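Local coordinates for HAD hydrolase, family IA, variant 3 (Entamoeba histolytica, PDB 6W04), which probably acts as a magnesium-dependent hydrolase of the haloacid dehalogenase superfamily, at residues A3-F8 with S162-F167; L12-P17 with K86-A91; F105-S110 with E127-D132; I131-F136 with K155-S160; T183-A188 with L204-F209. All coordinates share one frame; numbering follows the deposited sequence.

Followed from the N terminus, the chain first enters strand 3-7, whose pairing with 164-167 (interaction 1) closes a loop of 153 residues. Interactions 2, 3 and 4 all nest inside it. Interaction 2 brings the exit from the first strand, 12-17, back against 86-91 across a run of helices. Interaction 3 then ties strand 105-109 to the loop leading to edge strand 135-137, and interaction 4 begins where it ends, the two sharing Ile-131 and Asp-132, to join that loop to the end of helix 148-157. Interaction 5 follows in series after interaction 1 closes and adds the other edge strand, so contacts 1, 3, 4 and 5 all reach one parallel sheet.

Interaction 1: residues A3-F8 with S162-F167; sequences AVLFDF and SHCIVF. With MG (magnesium ion), chain B.
Ile-165 O is gripped twice from the neighbouring strand: Leu-5 N donates to it over 2.7 Å, while Val-4 CA supplies a CA-H...O contact of 3.4 Å. Leu-5 O is held in the same double fashion, by the N-H of Phe-167 (Phe-167 N to Leu-5 O, 3.1 Å) and the CA-H of Val-166. With Ile-165 N to Ala-3 O and Asp-7 N to Phe-167 O, the ladder counts four bonds, and strands 3-7 and 164-167 run parallel at 18°. They are the two middle strands of the six-stranded Rossmann-like core of HAD proteins. On the face bearing Val-4, Phe-6, Ile-165 and Phe-167, the two phenylalanine rings point the same way with planes 15° apart, but they are slid until they barely overlap, centroid to centroid 5.4 Å. Val-4 carries CG1 anti to its backbone N (chi1 178°), which brings that methyl to the edge of the Phe-167 ring, 3.6 Å from CE1, and over the rim of a Phe-6 face. On the other face Ala-3 CB meets Cys-164 SG at 3.8 Å, and Leu-5 rests on Cys-164 and Val-166. Where strand 3-7 runs out, Asp-7 OD2 binds the magnesium ion at 2.1 Å, a site completed by Asn-9 O, Asp-169, two waters and O1 of a bound ethanediol, probably from the crystallisation liquor, while Asp-7 OD1 forms a salt bridge with Lys-144.

Interaction 2: residues L12-P17 with K86-A91; sequences LIFDTP and KLCDGA
Leu-12 and Ile-13 cross Cys-88 and Leu-87 steeply, the pairing running in reverse order (Leu-12 by Cys-88, Ile-13 by Leu-87), with the CA atoms of Ile-13 and Leu-87 5.0 Å apart; neither segment is a strand. One direct bond joins the backbones, Cys-88 N to Leu-12 O at 2.7 Å; Leu-87 CA adds a CA-H...O contact to the same oxygen. A step further on, water 3 takes over the pairing, accepting from Phe-14 N and donating to Lys-86 O at 2.6 Å. These are the two connections of a helical insert, residues 16-82, which leaves the core after the first strand and returns to it before helix 91-100, an arrangement consistent with the C1 cap of HAD enzymes. A type II turn from Cys-88 to Ala-91, with Gly-90 at positive phi, starts that returning helix. With chi1 at 178° the sulfur of Cys-88 swings away from its own N and meets the Phe-14 ring obliquely, SG 3.7 Å from Phe-14 CE1. Leu-12 reaches the other way, its CD2 touching Ala-91 CB at 3.8 Å. Separately, Leu-87 CD2 meets Ile-13 CG2 at 3.9 Å, and both side chains also rest on Tyr-123 of helix 113-123.

Interaction 3: residues F105-S110 with E127-D132; sequences FTIATS and EWFDID. With EDO (1,2-ethanediol), chain C.
Strand 105-109 passes the irregular loop 127-132 with no direct hydrogen bond, the nearest CA atoms being those of Thr-106 and Phe-129, 6.4 Å apart. Two waters span the gap: water 4 donates to Phe-105 O and Trp-128 O, and water 5 to Asp-130 O and to Thr-106 OG1, which is also hydrogen-bonded to Lys-133 O. The Phe-129 ring is the centre of the contact. Over one face sits Ile-107 CD1, a CH-pi contact 3.7 Å from the ring centroid. To the opposite face the Phe-105 ring presents its edge in an offset T-shaped stack, planes at 84°, with Phe-105 CD1 3.5 Å from Phe-129 CE1. That edge-on approach follows from a chi1 of 57°, which sets Phe-105 CG between backbone N and carbonyl carbon. Thr-106 CA closes the ring's edge, 3.7 Å from Phe-129 CE1. Buried Ile-107 N has no hydrogen-bond partner in the model. Asp-130 OD1 takes the N-H of Asp-132 in an Asx turn, and farther along the strand Ser-110 OG and O2 of the ethanediol are hydrogen-bonded at 2.9 Å. Helix 91-100 covers the aromatic cluster, Phe-95 meeting Phe-129 and Trp-128, while strand 105-112 is hydrogen-bonded between strands 3-7 and 135-137.

Interaction 4: residues I131-F136 with K155-S160; sequences IDKIIF and KKLGVS
Lys-156 lays its aliphatic chain across Lys-133, CG of Lys-156 touching CA of Lys-133 at 3.8 Å, where the last turn of helix 148-157 meets the loop leading into the edge strand 135-137 of the sheet. That helix finishes in a Schellman motif, with Gly-158 at positive phi. The two lysines cross obliquely through their methylenes while their ammonium groups part. Lys-133, extended beyond CG, runs on to Leu-157, its CD lying 3.8 Å from CD2 of Leu-157. Deeper in, Ile-135 CD1 comes up to Lys-156 CB at 4.2 Å. A second shell fixes both sides. Leu-157 is wedged over the sheet against Ala-3, Leu-5 and Thr-106, and Ile-135 is packed on Ile-149 and Ala-153 of the same helix. No hydrogen bond passes directly between the segments, so apolar carbon carries most of this surface contact. The Lys-156 ammonium is placed by its torsions: CG stands anti to the backbone N (chi1 -159°), and a bend at chi2 (70°) turns the chain toward Asp-132. Lys-156 CE lies 3.3 Å from Asp-132 O, but Lys-156 NZ stops 4.1 Å from Asp-132 OD2, too far for a salt bridge, although the opposite charges probably still attract.

Interaction 5: residues T183-A188 with L204-F209; sequences TPIGIA and LAIHTF
Gly-186 and Ala-205 bring their CA atoms to 4.2 Å, a tight point in the parallel pairing of strand 183-187 with the short edge strand 205-206. Three backbone bonds hold the two: Gly-186 N to Leu-204 O at 3.0 Å, Ile-206 N to Gly-186 O, and Ala-188 N to Ile-206 O at 2.8 Å. Dense packing continues on the side of Ile-187 and Ile-206. Ile-206 places CG1 in the crowded position between its backbone N and carbonyl carbon (chi1 60°), where it meets Ile-187 CD1 at 3.6 Å. The same CD1 lies over a face of the Phe-209 ring, a CH-pi contact 4.2 Å from the centroid, and that ring in turn stacks edge-to-face on Phe-167. The margins are looser. Ile-185 CD1 and Leu-204 CD2 lie alongside at 4.0 Å, and exposed His-207 brings only CD2 near, 3.9 Å from Ala-188 CB. Helix 193-197, the crossover of this beta-alpha-beta unit, covers Ala-188 and Ala-205. With amide-to-carbonyl bonds and hydrocarbon contacts doing the joining, and no side-chain hydrogen bond or salt bridge between the segments, attachment of the last strand probably depends little on the ionisation of His-207.

Interaction 1: residues A3-F8 with S162-F167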
# COMPACT_ATOMS: atom_id res chain seq x y z
N ALA A 3 2.75 -12.51 13.03
CA ALA A 3 3.38 -11.89 11.87
C ALA A 3 2.93 -10.44 11.76
O ALA A 3 1.96 -10.01 12.39
CB ALA A 3 3.04 -12.64 10.57
N VAL A 4 3.69 -9.69 10.97
CA VAL A 4 3.34 -8.33 10.56
C VAL A 4 3.25 -8.30 9.04
O VAL A 4 4.16 -8.75 8.35
CB VAL A 4 4.38 -7.31 11.04
CG1 VAL A 4 4.02 -5.91 10.55
CG2 VAL A 4 4.56 -7.38 12.54
N LEU A 5 2.16 -7.75 8.52
CA LEU A 5 1.97 -7.64 7.08
C LEU A 5 1.97 -6.15 6.74
O LEU A 5 1.07 -5.42 7.18
CB LEU A 5 0.66 -8.31 6.65
CG LEU A 5 0.45 -9.69 7.30
CD1 LEU A 5 -0.91 -10.31 6.91
CD2 LEU A 5 1.62 -10.64 6.96
N PHE A 6 2.99 -5.69 6.01
CA PHE A 6 3.08 -4.29 5.62
C PHE A 6 2.48 -4.05 4.23
O PHE A 6 2.94 -4.64 3.24
CB PHE A 6 4.53 -3.80 5.56
CG PHE A 6 5.27 -3.84 6.88
CD1 PHE A 6 5.29 -2.73 7.71
CD2 PHE A 6 6.03 -4.95 7.22
CE1 PHE A 6 6.03 -2.75 8.91
CE2 PHE A 6 6.75 -4.99 8.43
CZ PHE A 6 6.75 -3.89 9.25
N ASP A 7 1.55 -3.10 4.14
CA ASP A 7 1.26 -2.48 2.85
C ASP A 7 2.46 -1.66 2.42
O ASP A 7 3.28 -1.27 3.25
CB ASP A 7 0.04 -1.57 2.98
CG ASP A 7 -0.32 -0.88 1.69
OD1 ASP A 7 -0.38 -1.56 0.64
OD2 ASP A 7 -0.57 0.34 1.73
N PHE A 8 2.59 -1.39 1.12
CA PHE A 8 3.77 -0.66 0.67
C PHE A 8 3.46 0.79 0.32
O PHE A 8 3.89 1.70 1.04
CB PHE A 8 4.46 -1.39 -0.47
CG PHE A 8 5.84 -0.86 -0.74
CD1 PHE A 8 6.91 -1.29 0.04
CD2 PHE A 8 6.05 0.13 -1.68
CE1 PHE A 8 8.18 -0.78 -0.16
CE2 PHE A 8 7.31 0.64 -1.90
CZ PHE A 8 8.38 0.19 -1.13
N SER A 162 -5.50 -14.20 11.96
CA SER A 162 -6.06 -13.45 13.08
C SER A 162 -5.03 -13.12 14.14
O SER A 162 -5.35 -12.44 15.11
CB SER A 162 -7.24 -14.20 13.70
OG SER A 162 -6.85 -15.50 14.11
N HIS A 163 -3.79 -13.58 13.99
CA HIS A 163 -2.71 -13.14 14.85
C HIS A 163 -1.71 -12.29 14.07
O HIS A 163 -0.54 -12.19 14.45
CB HIS A 163 -2.05 -14.35 15.51
CG HIS A 163 -3.01 -15.15 16.33
ND1 HIS A 163 -3.54 -16.34 15.91
CD2 HIS A 163 -3.58 -14.88 17.53
CE1 HIS A 163 -4.37 -16.80 16.83
NE2 HIS A 163 -4.42 -15.93 17.82
N CYS A 164 -2.17 -11.66 13.00
CA CYS A 164 -1.35 -10.78 12.18
C CYS A 164 -1.73 -9.32 12.42
O CYS A 164 -2.91 -8.97 12.47
CB CYS A 164 -1.50 -11.09 10.69
SG CYS A 164 -0.71 -12.63 10.16
N ILE A 165 -0.70 -8.48 12.54
CA ILE A 165 -0.84 -7.03 12.41
C ILE A 165 -0.71 -6.66 10.94
O ILE A 165 0.16 -7.18 10.22
CB ILE A 165 0.22 -6.30 13.25
CG1 ILE A 165 -0.05 -6.54 14.74
CG2 ILE A 165 0.24 -4.83 12.91
CD1 ILE A 165 -1.33 -5.84 15.27
N VAL A 166 -1.59 -5.76 10.48
CA VAL A 166 -1.51 -5.15 9.16
C VAL A 166 -1.37 -3.65 9.34
O VAL A 166 -2.15 -3.03 10.07
CB VAL A 166 -2.74 -5.49 8.30
CG1 VAL A 166 -2.71 -4.66 7.00
CG2 VAL A 166 -2.77 -6.98 8.02
N PHE A 167 -0.35 -3.06 8.70
CA PHE A 167 -0.18 -1.62 8.60
C PHE A 167 -0.73 -1.17 7.25
O PHE A 167 -0.33 -1.70 6.21
CB PHE A 167 1.29 -1.22 8.71
CG PHE A 167 1.87 -1.37 10.11
CD1 PHE A 167 2.72 -2.42 10.42
CD2 PHE A 167 1.60 -0.42 11.08
CE1 PHE A 167 3.28 -2.55 11.69
CE2 PHE A 167 2.14 -0.54 12.37
CZ PHE A 167 2.98 -1.60 12.67
MG MG B . -1.36 1.81 0.53
O HOH W 1 -3.18 0.73 0.84
O HOH W 2 -2.07 3.63 -0.50

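Interaction 2: residues L12-P17 with K86-A91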
# COMPACT_ATOMS: atom_id res chain seq x y z
N LEU A 12 4.77 2.16 3.65
CA LEU A 12 6.22 2.11 3.81
C LEU A 12 6.94 3.23 3.08
O LEU A 12 8.05 3.61 3.48
CB LEU A 12 6.76 0.75 3.33
CG LEU A 12 6.58 -0.39 4.34
CD1 LEU A 12 6.99 -1.72 3.75
CD2 LEU A 12 7.37 -0.11 5.65
N ILE A 13 6.36 3.78 2.01
CA ILE A 13 6.85 5.01 1.39
C ILE A 13 5.68 5.97 1.23
O ILE A 13 4.56 5.55 0.94
CB ILE A 13 7.55 4.74 0.04
CG1 ILE A 13 6.60 4.11 -1.00
CG2 ILE A 13 8.80 3.86 0.22
CD1 ILE A 13 7.25 4.04 -2.44
N PHE A 14 5.93 7.27 1.43
CA PHE A 14 4.84 8.25 1.32
C PHE A 14 4.86 8.78 -0.11
O PHE A 14 5.34 9.87 -0.40
CB PHE A 14 4.99 9.36 2.36
CG PHE A 14 4.67 8.94 3.79
CD1 PHE A 14 4.66 7.59 4.15
CD2 PHE A 14 4.38 9.89 4.76
CE1 PHE A 14 4.37 7.20 5.46
CE2 PHE A 14 4.09 9.51 6.08
CZ PHE A 14 4.09 8.16 6.43
N ASP A 15 4.33 7.97 -1.03
CA ASP A 15 4.39 8.27 -2.46
C ASP A 15 3.08 8.77 -3.03
O ASP A 15 2.96 8.94 -4.25
CB ASP A 15 4.87 7.04 -3.25
CG ASP A 15 3.94 5.83 -3.10
OD1 ASP A 15 3.15 5.78 -2.13
OD2 ASP A 15 4.00 4.93 -3.96
N THR A 16 2.08 9.05 -2.19
CA THR A 16 0.84 9.57 -2.75
C THR A 16 1.04 10.86 -3.55
O THR A 16 0.48 10.95 -4.66
CB THR A 16 -0.20 9.74 -1.64
OG1 THR A 16 -0.46 8.46 -1.06
CG2 THR A 16 -1.52 10.33 -2.23
N PRO A 17 1.80 11.86 -3.09
CA PRO A 17 1.98 13.06 -3.93
C PRO A 17 2.56 12.74 -5.29
O PRO A 17 2.13 13.34 -6.30
CB PRO A 17 2.91 13.95 -3.09
CG PRO A 17 2.60 13.57 -1.66
CD PRO A 17 2.43 12.04 -1.76
N LYS A 86 12.15 8.02 0.71
CA LYS A 86 12.80 6.99 1.51
C LYS A 86 11.75 6.12 2.19
O LYS A 86 10.57 6.50 2.31
CB LYS A 86 13.71 7.61 2.57
CG LYS A 86 14.89 8.37 2.00
CD LYS A 86 15.64 9.13 3.10
CE LYS A 86 16.79 9.93 2.50
NZ LYS A 86 16.31 10.87 1.44
N LEU A 87 12.19 4.95 2.68
CA LEU A 87 11.32 4.16 3.54
C LEU A 87 10.94 4.98 4.77
O LEU A 87 11.76 5.73 5.31
CB LEU A 87 12.01 2.87 3.96
CG LEU A 87 12.14 1.78 2.90
CD1 LEU A 87 12.97 0.63 3.44
CD2 LEU A 87 10.78 1.27 2.45
N CYS A 88 9.68 4.85 5.19
CA CYS A 88 9.12 5.66 6.26
C CYS A 88 10.00 5.58 7.52
O CYS A 88 10.63 4.56 7.80
CB CYS A 88 7.69 5.18 6.56
SG CYS A 88 6.89 6.04 7.92
N ASP A 89 10.06 6.70 8.24
CA ASP A 89 10.83 6.76 9.49
C ASP A 89 10.47 5.58 10.39
O ASP A 89 9.30 5.24 10.56
CB ASP A 89 10.56 8.06 10.25
CG ASP A 89 11.21 9.27 9.61
OD1 ASP A 89 12.02 9.11 8.68
OD2 ASP A 89 10.91 10.39 10.06
N GLY A 90 11.50 4.96 10.98
CA GLY A 90 11.29 3.86 11.90
C GLY A 90 11.06 2.51 11.26
O GLY A 90 11.15 1.49 11.95
N ALA A 91 10.78 2.46 9.95
CA ALA A 91 10.47 1.19 9.32
C ALA A 91 11.64 0.21 9.40
O ALA A 91 11.47 -0.93 9.85
CB ALA A 91 10.06 1.42 7.86
O HOH W 3 8.43 8.00 2.51

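Interaction 3: residues F105-S110 with E127-D132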
# COMPACT_ATOMS: atom_id res chain seq x y z
N PHE A 105 7.56 -11.32 8.84
CA PHE A 105 6.88 -10.17 8.30
C PHE A 105 7.09 -10.14 6.80
O PHE A 105 8.10 -10.64 6.29
CB PHE A 105 7.36 -8.85 8.94
CG PHE A 105 8.85 -8.60 8.80
CD1 PHE A 105 9.34 -7.82 7.75
CD2 PHE A 105 9.75 -9.11 9.73
CE1 PHE A 105 10.71 -7.56 7.62
CE2 PHE A 105 11.14 -8.86 9.61
CZ PHE A 105 11.62 -8.08 8.56
N THR A 106 6.14 -9.55 6.09
CA THR A 106 6.31 -9.41 4.66
C THR A 106 5.52 -8.20 4.18
O THR A 106 4.78 -7.57 4.94
CB THR A 106 5.88 -10.68 3.91
OG1 THR A 106 6.32 -10.57 2.55
CG2 THR A 106 4.33 -10.85 3.93
N ILE A 107 5.67 -7.92 2.89
CA ILE A 107 4.98 -6.84 2.20
C ILE A 107 3.85 -7.42 1.37
O ILE A 107 4.00 -8.48 0.74
CB ILE A 107 5.96 -6.06 1.31
CG1 ILE A 107 6.89 -5.20 2.16
CG2 ILE A 107 5.18 -5.20 0.28
CD1 ILE A 107 8.16 -4.69 1.39
N ALA A 108 2.70 -6.74 1.38
CA ALA A 108 1.63 -6.97 0.43
C ALA A 108 1.33 -5.64 -0.26
O ALA A 108 1.27 -4.60 0.41
CB ALA A 108 0.38 -7.51 1.12
N THR A 109 1.20 -5.65 -1.57
CA THR A 109 0.92 -4.41 -2.27
C THR A 109 -0.05 -4.69 -3.40
O THR A 109 -0.06 -5.78 -3.97
CB THR A 109 2.23 -3.76 -2.79
OG1 THR A 109 1.93 -2.62 -3.60
CG2 THR A 109 3.04 -4.74 -3.60
N SER A 110 -0.86 -3.68 -3.72
CA SER A 110 -1.70 -3.72 -4.91
C SER A 110 -0.90 -3.47 -6.18
O SER A 110 -1.45 -3.63 -7.28
CB SER A 110 -2.80 -2.67 -4.85
OG SER A 110 -3.64 -2.82 -3.73
N GLU A 127 17.34 -6.92 1.65
CA GLU A 127 18.04 -6.86 2.93
C GLU A 127 17.18 -7.41 4.06
O GLU A 127 17.70 -8.01 5.01
CB GLU A 127 18.45 -5.42 3.24
CG GLU A 127 19.74 -4.94 2.62
CD GLU A 127 20.96 -5.39 3.41
OE1 GLU A 127 20.80 -6.10 4.42
OE2 GLU A 127 22.09 -5.03 3.01
N TRP A 128 15.85 -7.22 3.98
CA TRP A 128 14.94 -7.58 5.07
C TRP A 128 13.85 -8.55 4.68
O TRP A 128 13.25 -9.16 5.58
CB TRP A 128 14.28 -6.33 5.66
CG TRP A 128 15.25 -5.23 5.93
CD1 TRP A 128 16.05 -5.09 7.02
CD2 TRP A 128 15.52 -4.12 5.08
NE1 TRP A 128 16.81 -3.95 6.90
CE2 TRP A 128 16.51 -3.34 5.72
CE3 TRP A 128 15.03 -3.71 3.84
CZ2 TRP A 128 17.01 -2.17 5.16
CZ3 TRP A 128 15.53 -2.54 3.28
CH2 TRP A 128 16.51 -1.79 3.94
N PHE A 129 13.58 -8.72 3.38
CA PHE A 129 12.46 -9.50 2.88
C PHE A 129 12.93 -10.61 1.96
O PHE A 129 13.78 -10.38 1.09
CB PHE A 129 11.49 -8.59 2.10
CG PHE A 129 10.82 -7.57 2.95
CD1 PHE A 129 9.65 -7.87 3.62
CD2 PHE A 129 11.39 -6.32 3.12
CE1 PHE A 129 9.02 -6.93 4.41
CE2 PHE A 129 10.77 -5.37 3.94
CZ PHE A 129 9.58 -5.69 4.58
N ASP A 130 12.36 -11.80 2.13
CA ASP A 130 12.44 -12.84 1.12
C ASP A 130 11.60 -12.38 -0.06
O ASP A 130 10.37 -12.28 0.06
CB ASP A 130 11.94 -14.16 1.69
CG ASP A 130 12.04 -15.32 0.70
OD1 ASP A 130 12.14 -15.09 -0.53
OD2 ASP A 130 12.00 -16.48 1.16
N ILE A 131 12.24 -12.11 -1.21
CA ILE A 131 11.54 -11.53 -2.35
C ILE A 131 10.41 -12.44 -2.83
O ILE A 131 9.43 -11.96 -3.39
CB ILE A 131 12.50 -11.20 -3.53
CG1 ILE A 131 13.20 -12.44 -4.06
CG2 ILE A 131 13.52 -10.16 -3.15
CD1 ILE A 131 14.12 -12.15 -5.24
N ASP A 132 10.53 -13.75 -2.62
CA ASP A 132 9.49 -14.67 -3.06
C ASP A 132 8.25 -14.67 -2.16
O ASP A 132 7.21 -15.18 -2.58
CB ASP A 132 10.08 -16.09 -3.16
CG ASP A 132 9.06 -17.14 -3.58
OD1 ASP A 132 8.35 -16.93 -4.59
OD2 ASP A 132 8.98 -18.19 -2.91
C1 EDO C . -1.79 1.34 -2.48
O1 EDO C . -1.24 0.83 -1.27
C2 EDO C . -2.32 0.11 -3.13
O2 EDO C . -2.78 -0.69 -2.04
O HOH W 4 10.81 -10.70 6.10
O HOH W 5 9.05 -11.43 2.36

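Interaction 4: residues I131-F136 with K155-S160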
# COMPACT_ATOMS: atom_id res chain seq x y z
N ILE A 131 12.24 -12.11 -1.21
CA ILE A 131 11.54 -11.53 -2.35
C ILE A 131 10.41 -12.44 -2.83
O ILE A 131 9.43 -11.96 -3.39
CB ILE A 131 12.50 -11.20 -3.53
CG1 ILE A 131 13.20 -12.44 -4.06
CG2 ILE A 131 13.52 -10.16 -3.15
CD1 ILE A 131 14.12 -12.15 -5.24
N ASP A 132 10.53 -13.75 -2.62
CA ASP A 132 9.49 -14.67 -3.06
C ASP A 132 8.25 -14.67 -2.16
O ASP A 132 7.21 -15.18 -2.58
CB ASP A 132 10.08 -16.09 -3.16
CG ASP A 132 9.06 -17.14 -3.58
OD1 ASP A 132 8.35 -16.93 -4.59
OD2 ASP A 132 8.98 -18.19 -2.91
N LYS A 133 8.33 -14.09 -0.96
CA LYS A 133 7.18 -13.96 -0.06
C LYS A 133 6.54 -12.58 -0.09
O LYS A 133 5.61 -12.33 0.68
CB LYS A 133 7.58 -14.30 1.38
CG LYS A 133 8.12 -15.74 1.55
CD LYS A 133 8.47 -16.05 3.00
CE LYS A 133 8.94 -17.49 3.15
NZ LYS A 133 9.43 -17.79 4.53
N ILE A 134 7.02 -11.67 -0.94
CA ILE A 134 6.35 -10.39 -1.14
C ILE A 134 5.11 -10.65 -1.98
O ILE A 134 5.18 -11.26 -3.06
CB ILE A 134 7.28 -9.38 -1.82
CG1 ILE A 134 8.45 -8.98 -0.89
CG2 ILE A 134 6.51 -8.15 -2.29
CD1 ILE A 134 9.49 -8.11 -1.55
N ILE A 135 3.95 -10.23 -1.49
CA ILE A 135 2.69 -10.44 -2.20
C ILE A 135 2.40 -9.19 -3.01
O ILE A 135 2.37 -8.08 -2.46
CB ILE A 135 1.53 -10.75 -1.24
CG1 ILE A 135 1.88 -11.94 -0.33
CG2 ILE A 135 0.24 -11.02 -2.04
CD1 ILE A 135 2.42 -13.14 -1.07
N PHE A 136 2.19 -9.37 -4.30
CA PHE A 136 1.86 -8.26 -5.19
C PHE A 136 0.74 -8.69 -6.13
O PHE A 136 0.37 -9.86 -6.20
CB PHE A 136 3.09 -7.79 -5.97
CG PHE A 136 3.66 -8.81 -6.88
CD1 PHE A 136 3.24 -8.89 -8.21
CD2 PHE A 136 4.62 -9.72 -6.43
CE1 PHE A 136 3.77 -9.84 -9.06
CE2 PHE A 136 5.16 -10.68 -7.29
CZ PHE A 136 4.73 -10.75 -8.60
N LYS A 155 -0.79 -16.90 4.60
CA LYS A 155 -0.51 -18.27 4.19
C LYS A 155 0.93 -18.42 3.71
O LYS A 155 1.56 -19.46 3.94
CB LYS A 155 -1.50 -18.70 3.10
CG LYS A 155 -1.22 -20.09 2.52
CD LYS A 155 -2.33 -20.49 1.55
CE LYS A 155 -1.92 -21.63 0.64
NZ LYS A 155 -3.00 -21.92 -0.36
N LYS A 156 1.46 -17.40 3.04
CA LYS A 156 2.86 -17.44 2.60
C LYS A 156 3.81 -17.51 3.79
O LYS A 156 4.83 -18.20 3.74
CB LYS A 156 3.17 -16.23 1.72
CG LYS A 156 4.37 -16.40 0.81
CD LYS A 156 4.10 -17.40 -0.30
CE LYS A 156 5.23 -17.44 -1.30
NZ LYS A 156 4.95 -18.41 -2.39
N LEU A 157 3.49 -16.81 4.88
CA LEU A 157 4.33 -16.86 6.06
C LEU A 157 4.01 -18.05 6.96
O LEU A 157 4.72 -18.27 7.95
CB LEU A 157 4.22 -15.56 6.85
CG LEU A 157 4.74 -14.31 6.14
CD1 LEU A 157 4.65 -13.09 7.06
CD2 LEU A 157 6.18 -14.54 5.68
N GLY A 158 2.97 -18.82 6.64
CA GLY A 158 2.63 -19.99 7.42
C GLY A 158 2.04 -19.68 8.78
O GLY A 158 2.22 -20.45 9.72
N VAL A 159 1.31 -18.56 8.89
CA VAL A 159 0.79 -18.07 10.16
C VAL A 159 -0.73 -17.93 10.04
O VAL A 159 -1.30 -17.96 8.95
CB VAL A 159 1.42 -16.73 10.57
CG1 VAL A 159 2.94 -16.88 10.76
CG2 VAL A 159 1.11 -15.65 9.51
N SER A 160 -1.38 -17.77 11.19
CA SER A 160 -2.82 -17.57 11.24
C SER A 160 -3.13 -16.09 11.08
O SER A 160 -2.53 -15.25 11.77
CB SER A 160 -3.39 -18.11 12.56
OG SER A 160 -4.38 -17.23 13.06

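Interaction 5: residues T183-A188 with L204-F209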
# COMPACT_ATOMS: atom_id res chain seq x y z
N THR A 183 -5.55 -7.61 12.42
CA THR A 183 -5.74 -6.41 13.24
C THR A 183 -5.00 -5.24 12.61
O THR A 183 -3.76 -5.26 12.53
CB THR A 183 -5.25 -6.64 14.66
OG1 THR A 183 -6.07 -7.65 15.29
CG2 THR A 183 -5.34 -5.35 15.48
N PRO A 184 -5.70 -4.21 12.13
CA PRO A 184 -5.03 -3.14 11.38
C PRO A 184 -4.57 -2.00 12.27
O PRO A 184 -5.21 -1.63 13.26
CB PRO A 184 -6.12 -2.66 10.42
CG PRO A 184 -7.40 -2.80 11.25
CD PRO A 184 -7.16 -3.98 12.21
N ILE A 185 -3.42 -1.44 11.90
CA ILE A 185 -2.91 -0.20 12.49
C ILE A 185 -2.75 0.79 11.34
O ILE A 185 -2.07 0.50 10.35
CB ILE A 185 -1.57 -0.42 13.22
CG1 ILE A 185 -1.76 -1.42 14.38
CG2 ILE A 185 -1.00 0.92 13.69
CD1 ILE A 185 -0.47 -1.74 15.19
N GLY A 186 -3.41 1.94 11.45
CA GLY A 186 -3.40 2.89 10.35
C GLY A 186 -2.09 3.67 10.33
O GLY A 186 -1.48 3.94 11.36
N ILE A 187 -1.64 3.99 9.11
CA ILE A 187 -0.51 4.88 8.89
C ILE A 187 -1.06 6.20 8.36
O ILE A 187 -1.69 6.23 7.30
CB ILE A 187 0.53 4.28 7.93
CG1 ILE A 187 1.21 3.05 8.54
CG2 ILE A 187 1.58 5.32 7.59
CD1 ILE A 187 1.94 3.31 9.85
N ALA A 188 -0.82 7.29 9.10
CA ALA A 188 -1.43 8.59 8.78
C ALA A 188 -0.63 9.35 7.71
O ALA A 188 -0.20 10.49 7.90
CB ALA A 188 -1.58 9.42 10.06
N LEU A 204 -5.94 1.92 16.44
CA LEU A 204 -4.65 2.55 16.65
C LEU A 204 -4.20 3.08 15.30
O LEU A 204 -4.34 2.40 14.29
CB LEU A 204 -3.62 1.57 17.22
CG LEU A 204 -2.32 2.18 17.73
CD1 LEU A 204 -2.54 2.87 19.06
CD2 LEU A 204 -1.25 1.11 17.86
N ALA A 205 -3.69 4.31 15.28
CA ALA A 205 -3.11 4.86 14.07
C ALA A 205 -1.90 5.68 14.47
O ALA A 205 -1.85 6.22 15.58
CB ALA A 205 -4.13 5.70 13.28
N ILE A 206 -0.89 5.72 13.60
CA ILE A 206 0.37 6.40 13.91
C ILE A 206 0.85 7.17 12.70
O ILE A 206 0.42 6.94 11.56
CB ILE A 206 1.47 5.41 14.36
CG1 ILE A 206 1.75 4.40 13.25
CG2 ILE A 206 1.07 4.74 15.68
CD1 ILE A 206 2.79 3.35 13.58
N HIS A 207 1.78 8.10 12.96
CA HIS A 207 2.35 8.90 11.87
C HIS A 207 3.51 8.17 11.21
O HIS A 207 3.62 8.16 9.98
CB HIS A 207 2.79 10.27 12.39
CG HIS A 207 1.66 11.14 12.83
ND1 HIS A 207 1.36 11.36 14.16
CD2 HIS A 207 0.73 11.82 12.12
CE1 HIS A 207 0.30 12.15 14.24
NE2 HIS A 207 -0.10 12.44 13.02
N THR A 208 4.40 7.58 12.01
CA THR A 208 5.56 6.84 11.51
C THR A 208 5.79 5.61 12.37
O THR A 208 5.20 5.45 13.45
CB THR A 208 6.84 7.69 11.52
OG1 THR A 208 7.38 7.70 12.85
CG2 THR A 208 6.57 9.11 11.07
N PHE A 209 6.69 4.73 11.92
CA PHE A 209 6.95 3.52 12.69
C PHE A 209 7.78 3.77 13.95
O PHE A 209 7.90 2.87 14.78
CB PHE A 209 7.60 2.45 11.80
CG PHE A 209 6.69 1.99 10.69
CD1 PHE A 209 5.79 0.96 10.91
CD2 PHE A 209 6.67 2.66 9.47
CE1 PHE A 209 4.91 0.56 9.90
CE2 PHE A 209 5.79 2.28 8.46
CZ PHE A 209 4.91 1.23 8.67